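PDB 5UTT: sortase from Actinomyces oris, which probably acts as a sortase-family transpeptidase, joining surface proteins to the cell wall or to pili, and is represented here by its sortase domain. Local coordinates for residues A[45-51]-A[59-65]; A[73-77]-A[127-132]; A[80-84]-A[154-158]; A[99-103]-A[180-184]. All coordinates share one frame; numbering follows the deposited sequence.

Contact 1: A[45-51]-A[59-65]; sequences MPIMEGT and AAAGHYT
In both Glu49 and His63 the first torsion is near 180°, which turns CG away from the backbone N, and the glutamate then bends at chi2 (73°), so that the two side chains run alongside each other in the same direction. Both belong to a beta-alpha-beta unit of the sortase beta-barrel: strands 45-49 and 61-63 are parallel neighbours, linked through the short helix 53-56. The backbone ladder alternates as parallel pairing demands, with Ala61 N bonded to Pro46 O (2.8 Å), Met48 N to Ala61 O (2.8 Å) and His63 N to Met48 O (2.8 Å); Gly50 N to His63 O (2.9 Å) extends it past the strand end. Ile47 CG1 rests against Ala61 CB at 4.1 Å, on the sheet face that also carries Glu49 and His63. Met48 emerges on the other face, where its SD and CE brush Ala60 CB. Beyond the ladder, Thr51 lays CG2 over the face of the Tyr64 ring, 4.2 Å from its centroid, a CH-pi contact, while the Tyr64 hydroxyl bonds to Thr147. The imidazole is fixed at both nitrogens, since NE2 is bonded to Gln68 O, and it stacks on Phe76. A water donates to both Glu49 OE2 and Thr65 O. His63 ND1 gives its hydrogen to Glu49 OE1 at 2.7 Å, on its syn side but somewhat out of the carboxylate plane, while the oxygen lies in the ring plane, 51° from the carboxylate's.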
loop_
_atom_site.group_PDB
_atom_site.type_symbol
_atom_site.label_atom_id
_atom_site.label_comp_id
_atom_site.label_asym_id
_atom_site.label_seq_id
_atom_site.Cartn_x
_atom_site.Cartn_y
_atom_site.Cartn_z
ATOM N N MET A 45 -3.894 -1.078 9.384
ATOM C CA MET A 45 -3.044 0.062 9.400
ATOM C C MET A 45 -3.671 1.219 8.690
ATOM O O MET A 45 -4.024 1.099 7.480
ATOM C CB MET A 45 -1.717 -0.340 8.750
ATOM C CG MET A 45 -0.627 0.693 8.844
ATOM S SD MET A 45 0.943 0.010 8.284
ATOM C CE MET A 45 2.131 1.301 8.692
ATOM N N PRO A 46 -3.842 2.352 9.358
ATOM C CA PRO A 46 -4.418 3.519 8.637
ATOM C C PRO A 46 -3.450 4.008 7.573
ATOM O O PRO A 46 -2.231 3.902 7.745
ATOM C CB PRO A 46 -4.585 4.594 9.727
ATOM C CG PRO A 46 -4.281 3.891 10.992
ATOM C CD PRO A 46 -3.440 2.723 10.725
ATOM N N ILE A 47 -4.015 4.464 6.444
ATOM C CA ILE A 47 -3.295 5.167 5.436
ATOM C C ILE A 47 -3.661 6.640 5.447
ATOM O O ILE A 47 -4.844 7.003 5.297
ATOM C CB ILE A 47 -3.601 4.603 4.023
ATOM C CG1 ILE A 47 -3.343 3.082 3.975
ATOM C CG2 ILE A 47 -2.709 5.312 3.019
ATOM C CD1 ILE A 47 -3.922 2.403 2.710
ATOM N N MET A 48 -2.652 7.484 5.561
ATOM C CA MET A 48 -2.858 8.952 5.604
ATOM C C MET A 48 -2.090 9.673 4.522
ATOM O O MET A 48 -1.060 9.176 4.061
ATOM C CB MET A 48 -2.503 9.515 7.003
ATOM C CG MET A 48 -3.418 9.032 8.073
ATOM S SD MET A 48 -2.691 9.447 9.672
ATOM C CE MET A 48 -3.660 8.413 10.743
ATOM N N GLU A 49 -2.557 10.849 4.116
ATOM C CA GLU A 49 -1.823 11.670 3.167
ATOM C C GLU A 49 -0.513 12.171 3.762
ATOM O O GLU A 49 -0.486 12.685 4.884
ATOM C CB GLU A 49 -2.709 12.815 2.674
ATOM C CG GLU A 49 -2.077 13.737 1.647
ATOM C CD GLU A 49 -1.938 13.122 0.262
ATOM O OE1 GLU A 49 -2.282 11.925 0.066
ATOM O OE2 GLU A 49 -1.440 13.840 -0.610
ATOM N N GLY A 50 0.585 12.021 3.035
ATOM C CA GLY A 50 1.884 12.572 3.489
ATOM C C GLY A 50 2.799 11.569 4.126
ATOM O O GLY A 50 2.350 10.507 4.636
ATOM N N THR A 51 4.096 11.853 4.085
ATOM C CA THR A 51 5.089 10.846 4.486
ATOM C C THR A 51 6.032 11.353 5.539
ATOM O O THR A 51 7.048 10.722 5.777
ATOM C CB THR A 51 5.955 10.355 3.338
ATOM O OG1 THR A 51 6.646 11.470 2.720
ATOM C CG2 THR A 51 5.077 9.580 2.327
ATOM N N ALA A 59 1.950 4.896 13.382
ATOM C CA ALA A 59 1.845 3.473 13.000
ATOM C C ALA A 59 0.863 3.418 11.844
ATOM O O ALA A 59 -0.000 2.530 11.791
ATOM C CB ALA A 59 1.364 2.611 14.133
ATOM N N ALA A 60 0.981 4.443 11.012
ATOM C CA ALA A 60 0.172 4.591 9.764
ATOM C C ALA A 60 1.047 4.603 8.547
ATOM O O ALA A 60 2.214 4.985 8.585
ATOM C CB ALA A 60 -0.629 5.879 9.830
ATOM N N ALA A 61 0.489 4.166 7.419
ATOM C CA ALA A 61 1.145 4.257 6.160
ATOM C C ALA A 61 0.904 5.655 5.621
ATOM O O ALA A 61 -0.160 6.217 5.832
ATOM C CB ALA A 61 0.575 3.237 5.228
ATOM N N GLY A 62 1.890 6.193 4.932
ATOM C CA GLY A 62 1.772 7.527 4.328
ATOM C C GLY A 62 1.803 7.581 2.798
ATOM O O GLY A 62 2.703 7.042 2.165
ATOM N N HIS A 63 0.852 8.294 2.207
ATOM C CA HIS A 63 0.823 8.421 0.761
ATOM C C HIS A 63 1.798 9.492 0.286
ATOM O O HIS A 63 1.719 10.642 0.689
ATOM C CB HIS A 63 -0.575 8.771 0.308
ATOM C CG HIS A 63 -0.730 8.956 -1.182
ATOM N ND1 HIS A 63 -1.379 10.053 -1.694
ATOM C CD2 HIS A 63 -0.366 8.200 -2.245
ATOM C CE1 HIS A 63 -1.401 9.975 -3.015
ATOM N NE2 HIS A 63 -0.814 8.849 -3.371
ATOM N N TYR A 64 2.700 9.092 -0.616
ATOM C CA TYR A 64 3.555 10.040 -1.327
ATOM C C TYR A 64 2.678 11.049 -2.078
ATOM O O TYR A 64 1.860 10.676 -2.943
ATOM C CB TYR A 64 4.507 9.305 -2.279
ATOM C CG TYR A 64 5.628 8.478 -1.631
ATOM C CD1 TYR A 64 5.413 7.170 -1.194
ATOM C CD2 TYR A 64 6.891 9.012 -1.488
ATOM C CE1 TYR A 64 6.446 6.423 -0.631
ATOM C CE2 TYR A 64 7.931 8.290 -0.917
ATOM C CZ TYR A 64 7.699 7.010 -0.485
ATOM O OH TYR A 64 8.713 6.252 0.075
ATOM N N THR A 65 2.820 12.318 -1.775
ATOM C CA THR A 65 1.798 13.278 -2.154
ATOM C C THR A 65 1.809 13.555 -3.642
ATOM O O THR A 65 0.804 13.973 -4.177
ATOM C CB THR A 65 1.914 14.560 -1.314
ATOM O OG1 THR A 65 3.202 15.130 -1.547
ATOM C CG2 THR A 65 1.717 14.224 0.192
HETATM O O HOH W 1 -1.748 13.387 -3.021
#

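Contact 2: A[73-77]-A[127-132]; sequences VGNFA and VIAPVP
Asn75, Pro130 and Ile128 contribute most of the surface buried where strand 74-79 of the sortase beta-barrel meets residues 127-132. This second segment belongs to the long connection between strands 108-120 and 142-150, the beta6/beta7 loop of the family, which in other sortases helps to shape the substrate groove. Asn75 does most of the work. Its CG stands anti to the backbone N (chi1 -169°), carrying the amide out from the strand and into the bend of the loop. There ND2 donates to Ala129 O at 2.9 Å; the acceptor lies close to the amide plane, but the donor approaches the carbonyl from a position tilted 33° out of the carbonyl plane. ND2 also passes 3.5 Å from Ile128 CA and 4.0 Å from Pro132 CG, so loop backbone and a proline ring both border the amide nitrogen. At its other end OD1 is bonded to the hydroxyl of Thr145 on strand 142-150, which fixes the amide's rotation and ties loop and sheet together through one side chain. Pro130 meets the strand mainly with its carbonyl, whose oxygen sits 3.2 Å from Gly74 C and 3.5 Å from Asn75 CB; the loop thus lies close to the strand backbone at this end. Two residues further along the strand the contact becomes apolar, and Ile128 places its branch methyl CG2 against Ala77 CB at 3.7 Å.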
loop_
_atom_site.group_PDB
_atom_site.type_symbol
_atom_site.label_atom_id
_atom_site.label_comp_id
_atom_site.label_asym_id
_atom_site.label_seq_id
_atom_site.Cartn_x
_atom_site.Cartn_y
_atom_site.Cartn_z
ATOM N N VAL A 73 -5.605 5.666 -12.443
ATOM C CA VAL A 73 -4.600 5.135 -13.293
ATOM C C VAL A 73 -3.197 5.729 -12.980
ATOM O O VAL A 73 -2.950 6.957 -13.039
ATOM C CB VAL A 73 -4.957 5.323 -14.795
ATOM C CG1 VAL A 73 -3.755 5.004 -15.643
ATOM C CG2 VAL A 73 -6.150 4.455 -15.177
ATOM N N GLY A 74 -2.264 4.835 -12.688
ATOM C CA GLY A 74 -0.893 5.220 -12.255
ATOM C C GLY A 74 -0.463 4.438 -11.047
ATOM O O GLY A 74 -0.698 3.228 -10.976
ATOM N N ASN A 75 0.130 5.119 -10.059
ATOM C CA ASN A 75 0.741 4.389 -8.947
ATOM C C ASN A 75 0.474 5.070 -7.638
ATOM O O ASN A 75 0.886 6.193 -7.479
ATOM C CB ASN A 75 2.246 4.332 -9.195
ATOM C CG ASN A 75 2.974 3.369 -8.257
ATOM O OD1 ASN A 75 2.356 2.671 -7.441
ATOM N ND2 ASN A 75 4.280 3.305 -8.391
ATOM N N PHE A 76 -0.294 4.413 -6.775
ATOM C CA PHE A 76 -0.629 4.927 -5.422
ATOM C C PHE A 76 0.460 4.394 -4.495
ATOM O O PHE A 76 0.443 3.218 -4.116
ATOM C CB PHE A 76 -2.014 4.454 -5.018
ATOM C CG PHE A 76 -2.410 4.838 -3.599
ATOM C CD1 PHE A 76 -2.852 6.114 -3.334
ATOM C CD2 PHE A 76 -2.419 3.890 -2.584
ATOM C CE1 PHE A 76 -3.232 6.484 -2.038
ATOM C CE2 PHE A 76 -2.803 4.247 -1.276
ATOM C CZ PHE A 76 -3.204 5.531 -1.018
ATOM N N ALA A 77 1.394 5.232 -4.088
ATOM C CA ALA A 77 2.543 4.715 -3.395
ATOM C C ALA A 77 2.453 5.129 -1.938
ATOM O O ALA A 77 2.054 6.273 -1.618
ATOM C CB ALA A 77 3.814 5.224 -4.019
ATOM N N VAL A 127 10.906 3.682 -8.789
ATOM C CA VAL A 127 10.067 2.597 -8.258
ATOM C C VAL A 127 8.641 3.090 -7.934
ATOM O O VAL A 127 7.721 2.281 -7.796
ATOM C CB VAL A 127 10.722 1.923 -7.029
ATOM C CG1 VAL A 127 12.108 1.392 -7.399
ATOM C CG2 VAL A 127 10.810 2.888 -5.849
ATOM N N ILE A 128 8.481 4.404 -7.727
ATOM C CA ILE A 128 7.163 5.009 -7.435
ATOM C C ILE A 128 6.644 5.896 -8.579
ATOM O O ILE A 128 5.702 6.636 -8.427
ATOM C CB ILE A 128 7.146 5.771 -6.069
ATOM C CG1 ILE A 128 8.154 6.915 -6.046
ATOM C CG2 ILE A 128 7.409 4.774 -4.960
ATOM C CD1 ILE A 128 7.943 7.922 -4.930
ATOM N N ALA A 129 7.245 5.764 -9.748
ATOM C CA ALA A 129 6.711 6.452 -10.913
ATOM C C ALA A 129 5.316 5.906 -11.227
ATOM O O ALA A 129 4.953 4.803 -10.814
ATOM C CB ALA A 129 7.644 6.269 -12.093
ATOM N N PRO A 130 4.541 6.648 -12.036
ATOM C CA PRO A 130 3.201 6.220 -12.434
ATOM C C PRO A 130 3.192 4.829 -13.010
ATOM O O PRO A 130 2.329 4.050 -12.653
ATOM C CB PRO A 130 2.816 7.248 -13.484
ATOM C CG PRO A 130 3.517 8.483 -13.046
ATOM C CD PRO A 130 4.819 8.038 -12.414
ATOM N N VAL A 131 4.158 4.533 -13.885
ATOM C CA VAL A 131 4.460 3.180 -14.290
ATOM C C VAL A 131 5.705 2.722 -13.509
ATOM O O VAL A 131 6.775 3.273 -13.702
ATOM C CB VAL A 131 4.716 3.053 -15.800
ATOM C CG1 VAL A 131 4.965 1.593 -16.165
ATOM C CG2 VAL A 131 3.533 3.610 -16.547
ATOM N N PRO A 132 5.541 1.731 -12.612
ATOM C CA PRO A 132 6.641 1.267 -11.761
ATOM C C PRO A 132 7.906 0.962 -12.537
ATOM O O PRO A 132 7.847 0.235 -13.543
ATOM C CB PRO A 132 6.072 -0.007 -11.135
ATOM C CG PRO A 132 4.634 0.265 -11.015
ATOM C CD PRO A 132 4.276 1.082 -12.236
#

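Contact 3: A[80-84]-A[154-158]; sequences GHRRT and AGEFG
Arg82 and Glu156 cross at about a right angle, and the arginine, in the loop following strand 74-79, presents a face of its guanidinium to the glutamate's backbone. Glu156 CA sits over that face, offset toward the rim, 3.7 Å from Arg82 NH2. Nearer the backbone Arg82 CG packs against Glu156 CG at 3.9 Å, and the bend at chi2 (78°) beyond it turns the guanidinium over Glu156 CA. Arg83 crosses Phe157 at about a right angle too. Its guanidinium stands 76° from the Phe157 ring and brings NH1 to the ring edge, 3.3 Å from Phe157 CD1; this is an edge approach, not a cation-pi stack. The aliphatic part of the same chain passes Glu156 O, with Arg83 CD 3.7 Å from that oxygen. The receiving segment is a tight double bend, a type II' turn from Ala154 to Phe157 overlapping a type I turn from Gly155 to Gly158, in the loop between strands 142-150 and 161-174 (beta7/beta8 of the sortase fold). Opposite charges lie near each other without touching: Arg82 NH1 and Glu156 OE1 remain 5.2 Å apart. The carboxylate forms salt bridges to Arg90 and Arg91 instead, while Arg82 donates to the carbonyl oxygens of Cys149 and Arg90 and to His150 ND1. Contact between the loops is therefore van der Waals in kind, with charge attraction probably a longer-range supplement; Arg82 and Glu156 draw their firm bonds from elsewhere in the protein.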
loop_
_atom_site.group_PDB
_atom_site.type_symbol
_atom_site.label_atom_id
_atom_site.label_comp_id
_atom_site.label_asym_id
_atom_site.label_seq_id
_atom_site.Cartn_x
_atom_site.Cartn_y
_atom_site.Cartn_z
ATOM N N GLY A 80 5.865 3.124 4.864
ATOM C CA GLY A 80 5.655 2.695 6.224
ATOM C C GLY A 80 6.922 2.398 6.967
ATOM O O GLY A 80 7.936 1.995 6.408
ATOM N N HIS A 81 6.907 2.686 8.268
ATOM C CA HIS A 81 8.004 2.286 9.076
ATOM C C HIS A 81 8.124 0.763 9.144
ATOM O O HIS A 81 7.146 0.049 9.176
ATOM C CB HIS A 81 7.801 2.809 10.495
ATOM C CG HIS A 81 8.199 4.228 10.698
ATOM N ND1 HIS A 81 8.843 4.990 9.749
ATOM C CD2 HIS A 81 8.106 5.010 11.804
ATOM C CE1 HIS A 81 9.084 6.195 10.237
ATOM N NE2 HIS A 81 8.674 6.223 11.491
ATOM N N ARG A 82 9.355 0.279 9.247
ATOM C CA ARG A 82 9.628 -1.134 9.366
ATOM C C ARG A 82 9.478 -1.679 10.774
ATOM O O ARG A 82 9.234 -2.890 10.932
ATOM C CB ARG A 82 11.056 -1.415 8.906
ATOM C CG ARG A 82 11.413 -2.879 8.690
ATOM C CD ARG A 82 10.845 -3.346 7.341
ATOM N NE ARG A 82 11.035 -4.785 7.148
ATOM C CZ ARG A 82 12.062 -5.341 6.515
ATOM N NH1 ARG A 82 12.142 -6.667 6.416
ATOM N NH2 ARG A 82 13.015 -4.587 5.993
ATOM N N ARG A 83 9.601 -0.818 11.783
ATOM C CA ARG A 83 9.723 -1.260 13.185
ATOM C C ARG A 83 8.683 -0.722 14.189
ATOM O O ARG A 83 8.810 -0.955 15.401
ATOM C CB ARG A 83 11.139 -0.948 13.677
ATOM C CG ARG A 83 12.213 -1.449 12.698
ATOM C CD ARG A 83 13.417 -2.081 13.375
ATOM N NE ARG A 83 14.447 -1.094 13.685
ATOM C CZ ARG A 83 15.256 -1.138 14.743
ATOM N NH1 ARG A 83 15.160 -2.114 15.639
ATOM N NH2 ARG A 83 16.168 -0.186 14.916
ATOM N N THR A 84 7.642 -0.064 13.713
ATOM C CA THR A 84 6.582 0.477 14.595
ATOM C C THR A 84 5.678 -0.584 15.231
ATOM O O THR A 84 5.501 -1.673 14.699
ATOM C CB THR A 84 5.674 1.469 13.859
ATOM O OG1 THR A 84 5.401 0.986 12.533
ATOM C CG2 THR A 84 6.319 2.817 13.758
ATOM N N ALA A 154 22.064 -5.646 7.657
ATOM C CA ALA A 154 21.245 -5.842 8.854
ATOM C C ALA A 154 19.750 -6.074 8.560
ATOM O O ALA A 154 18.966 -6.152 9.490
ATOM C CB ALA A 154 21.429 -4.673 9.822
ATOM N N GLY A 155 19.355 -6.143 7.273
ATOM C CA GLY A 155 17.950 -6.350 6.911
ATOM C C GLY A 155 16.896 -5.479 7.600
ATOM O O GLY A 155 16.881 -4.275 7.461
ATOM N N GLU A 156 15.989 -6.132 8.317
ATOM C CA GLU A 156 14.929 -5.456 9.044
ATOM C C GLU A 156 15.463 -4.292 9.923
ATOM O O GLU A 156 14.762 -3.313 10.205
ATOM C CB GLU A 156 14.135 -6.506 9.847
ATOM C CG GLU A 156 12.896 -6.006 10.554
ATOM C CD GLU A 156 12.339 -7.005 11.564
ATOM O OE1 GLU A 156 12.567 -8.231 11.408
ATOM O OE2 GLU A 156 11.663 -6.544 12.504
ATOM N N PHE A 157 16.713 -4.422 10.365
ATOM C CA PHE A 157 17.287 -3.478 11.315
ATOM C C PHE A 157 18.313 -2.537 10.669
ATOM O O PHE A 157 19.155 -1.942 11.354
ATOM C CB PHE A 157 17.891 -4.273 12.479
ATOM C CG PHE A 157 16.921 -5.255 13.069
ATOM C CD1 PHE A 157 16.030 -4.857 14.043
ATOM C CD2 PHE A 157 16.825 -6.546 12.548
ATOM C CE1 PHE A 157 15.087 -5.753 14.559
ATOM C CE2 PHE A 157 15.894 -7.438 13.057
ATOM C CZ PHE A 157 15.029 -7.037 14.065
ATOM N N GLY A 158 18.264 -2.433 9.339
ATOM C CA GLY A 158 19.125 -1.543 8.592
ATOM C C GLY A 158 18.335 -0.663 7.650
ATOM O O GLY A 158 17.110 -0.779 7.519
#

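Contact 4: A[99-103]-A[180-184]; sequences DEIIV and PESVL
Glu100 reaches Ser182 from strand 100-104, a strand of the sortase beta-barrel, across to the tail that follows strand 161-174 and here makes a type I turn from Pro180 to Val183. CB leaves the strand toward the tail. CG is placed anti to the carbonyl carbon (chi1 -80°), and the full extension at chi2 (180°) spends the whole length of the side chain on crossing the gap. CD comes within 4.0 Å of Ser182 OG, and OE1, at the tip, accepts the hydroxyl hydrogen of Ser182 OG at 2.8 Å, the serine oxygen lying nearly on the line of the glutamate's CD-OE1 bond. OE1 also receives a hydrogen from a water at 3.0 Å that in turn accepts from Ser182 N. The carboxylate thus holds both the side chain and, through water, the backbone of one turn residue. Pro35, Lys113 and Tyr171 touch Glu100 from other parts of the fold. Two residues along the strand, Ile102 points the same way and supplies the apolar half of the contact. Its terminal CD1 abuts three side chains of the turn, 4.1 Å from Pro180 CB, and Trp109 on the neighbouring strand packs against both Ile102 and Pro180. The turn thus meets the strand through one hydrogen-bonded and one apolar side-chain contact. The same methyl, Ile102 CD1, lies 4.1 Å from Val183 CG2 and 3.3 Å from Ser182 OG.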
loop_
_atom_site.group_PDB
_atom_site.type_symbol
_atom_site.label_atom_id
_atom_site.label_comp_id
_atom_site.label_asym_id
_atom_site.label_seq_id
_atom_site.Cartn_x
_atom_site.Cartn_y
_atom_site.Cartn_z
ATOM N N ASP A 99 0.249 -12.551 -3.866
ATOM C CA ASP A 99 -0.333 -12.182 -2.580
ATOM C C ASP A 99 -1.183 -10.920 -2.670
ATOM O O ASP A 99 -0.876 -9.985 -3.435
ATOM C CB ASP A 99 0.791 -11.977 -1.569
ATOM C CG ASP A 99 1.481 -13.272 -1.199
ATOM O OD1 ASP A 99 0.855 -14.355 -1.297
ATOM O OD2 ASP A 99 2.643 -13.221 -0.778
ATOM N N GLU A 100 -2.240 -10.856 -1.859
ATOM C CA GLU A 100 -3.142 -9.729 -1.918
ATOM C C GLU A 100 -2.712 -8.570 -1.062
ATOM O O GLU A 100 -2.259 -8.772 0.094
ATOM C CB GLU A 100 -4.529 -10.148 -1.438
ATOM C CG GLU A 100 -5.315 -10.880 -2.533
ATOM C CD GLU A 100 -6.696 -11.326 -2.126
ATOM O OE1 GLU A 100 -6.983 -11.390 -0.920
ATOM O OE2 GLU A 100 -7.529 -11.606 -3.043
ATOM N N ILE A 101 -2.866 -7.366 -1.594
ATOM C CA ILE A 101 -2.724 -6.119 -0.806
ATOM C C ILE A 101 -4.062 -5.390 -0.915
ATOM O O ILE A 101 -4.542 -5.071 -2.029
ATOM C CB ILE A 101 -1.562 -5.261 -1.313
ATOM C CG1 ILE A 101 -0.228 -6.012 -1.132
ATOM C CG2 ILE A 101 -1.501 -3.903 -0.634
ATOM C CD1 ILE A 101 0.957 -5.227 -1.614
ATOM N N ILE A 102 -4.700 -5.142 0.210
ATOM C CA ILE A 102 -6.112 -4.714 0.201
ATOM C C ILE A 102 -6.192 -3.374 0.874
ATOM O O ILE A 102 -5.664 -3.218 2.028
ATOM C CB ILE A 102 -7.045 -5.739 0.874
ATOM C CG1 ILE A 102 -6.923 -7.103 0.167
ATOM C CG2 ILE A 102 -8.491 -5.211 0.928
ATOM C CD1 ILE A 102 -7.703 -8.215 0.814
ATOM N N VAL A 103 -6.835 -2.401 0.192
ATOM C CA VAL A 103 -7.133 -1.143 0.829
ATOM C C VAL A 103 -8.624 -0.987 1.073
ATOM O O VAL A 103 -9.440 -1.141 0.172
ATOM C CB VAL A 103 -6.537 0.088 0.107
ATOM C CG1 VAL A 103 -6.785 1.343 0.934
ATOM C CG2 VAL A 103 -5.071 -0.160 -0.192
ATOM N N PRO A 180 -13.740 -8.906 0.532
ATOM C CA PRO A 180 -12.966 -10.045 0.066
ATOM C C PRO A 180 -12.977 -11.231 1.009
ATOM O O PRO A 180 -12.954 -11.060 2.238
ATOM C CB PRO A 180 -11.550 -9.481 -0.033
ATOM C CG PRO A 180 -11.753 -8.041 -0.267
ATOM C CD PRO A 180 -12.905 -7.698 0.616
ATOM N N GLU A 181 -12.902 -12.420 0.437
ATOM C CA GLU A 181 -12.914 -13.652 1.229
ATOM C C GLU A 181 -11.764 -13.754 2.206
ATOM O O GLU A 181 -11.942 -14.338 3.272
ATOM C CB GLU A 181 -12.909 -14.886 0.334
ATOM C CG GLU A 181 -14.270 -15.181 -0.298
ATOM C CD GLU A 181 -15.315 -15.705 0.687
ATOM O OE1 GLU A 181 -15.016 -16.673 1.433
ATOM O OE2 GLU A 181 -16.444 -15.169 0.716
ATOM N N SER A 182 -10.615 -13.191 1.838
ATOM C CA SER A 182 -9.416 -13.209 2.698
ATOM C C SER A 182 -9.575 -12.362 3.961
ATOM O O SER A 182 -8.817 -12.533 4.925
ATOM C CB SER A 182 -8.198 -12.692 1.942
ATOM O OG SER A 182 -8.417 -11.368 1.465
ATOM N N VAL A 183 -10.493 -11.399 3.927
ATOM C CA VAL A 183 -10.645 -10.490 5.059
ATOM C C VAL A 183 -11.327 -11.312 6.157
ATOM O O VAL A 183 -12.418 -11.818 5.953
ATOM C CB VAL A 183 -11.424 -9.223 4.652
ATOM C CG1 VAL A 183 -11.949 -8.478 5.882
ATOM C CG2 VAL A 183 -10.526 -8.332 3.795
ATOM N N LEU A 184 -10.680 -11.450 7.318
ATOM C CA LEU A 184 -11.157 -12.343 8.371
ATOM C C LEU A 184 -12.123 -11.685 9.343
ATOM O O LEU A 184 -12.893 -12.380 9.993
ATOM C CB LEU A 184 -9.998 -12.905 9.188
ATOM C CG LEU A 184 -9.004 -13.805 8.458
ATOM C CD1 LEU A 184 -7.921 -14.244 9.447
ATOM C CD2 LEU A 184 -9.698 -14.989 7.799
HETATM O O HOH W 2 -9.717 -12.582 -1.167
#

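How the contacts relate
One eight-stranded sortase barrel underlies all four contacts. Contact 1 closes first along the chain; the other three then interleave, the first segments of contacts 2, 3 and 4 all preceding their partners, so late loops and the tail fold back on earlier strands and, in contact 3, on an earlier loop. Contacts 1 and 2, with centres about 16 Å apart, lie on neighbouring strands 61-63 and 74-79, and Tyr64 N probably bonds to Ala77 O. Contact 4 sits across the chain's centre from both, yet Ile47 CD1 packs on Val103 CG1. Contact 3, whose centre is about 24 Å from that of contact 4, joins peripheral loops, while contacts 2 and 4 tie a loop and the tail to the sheet.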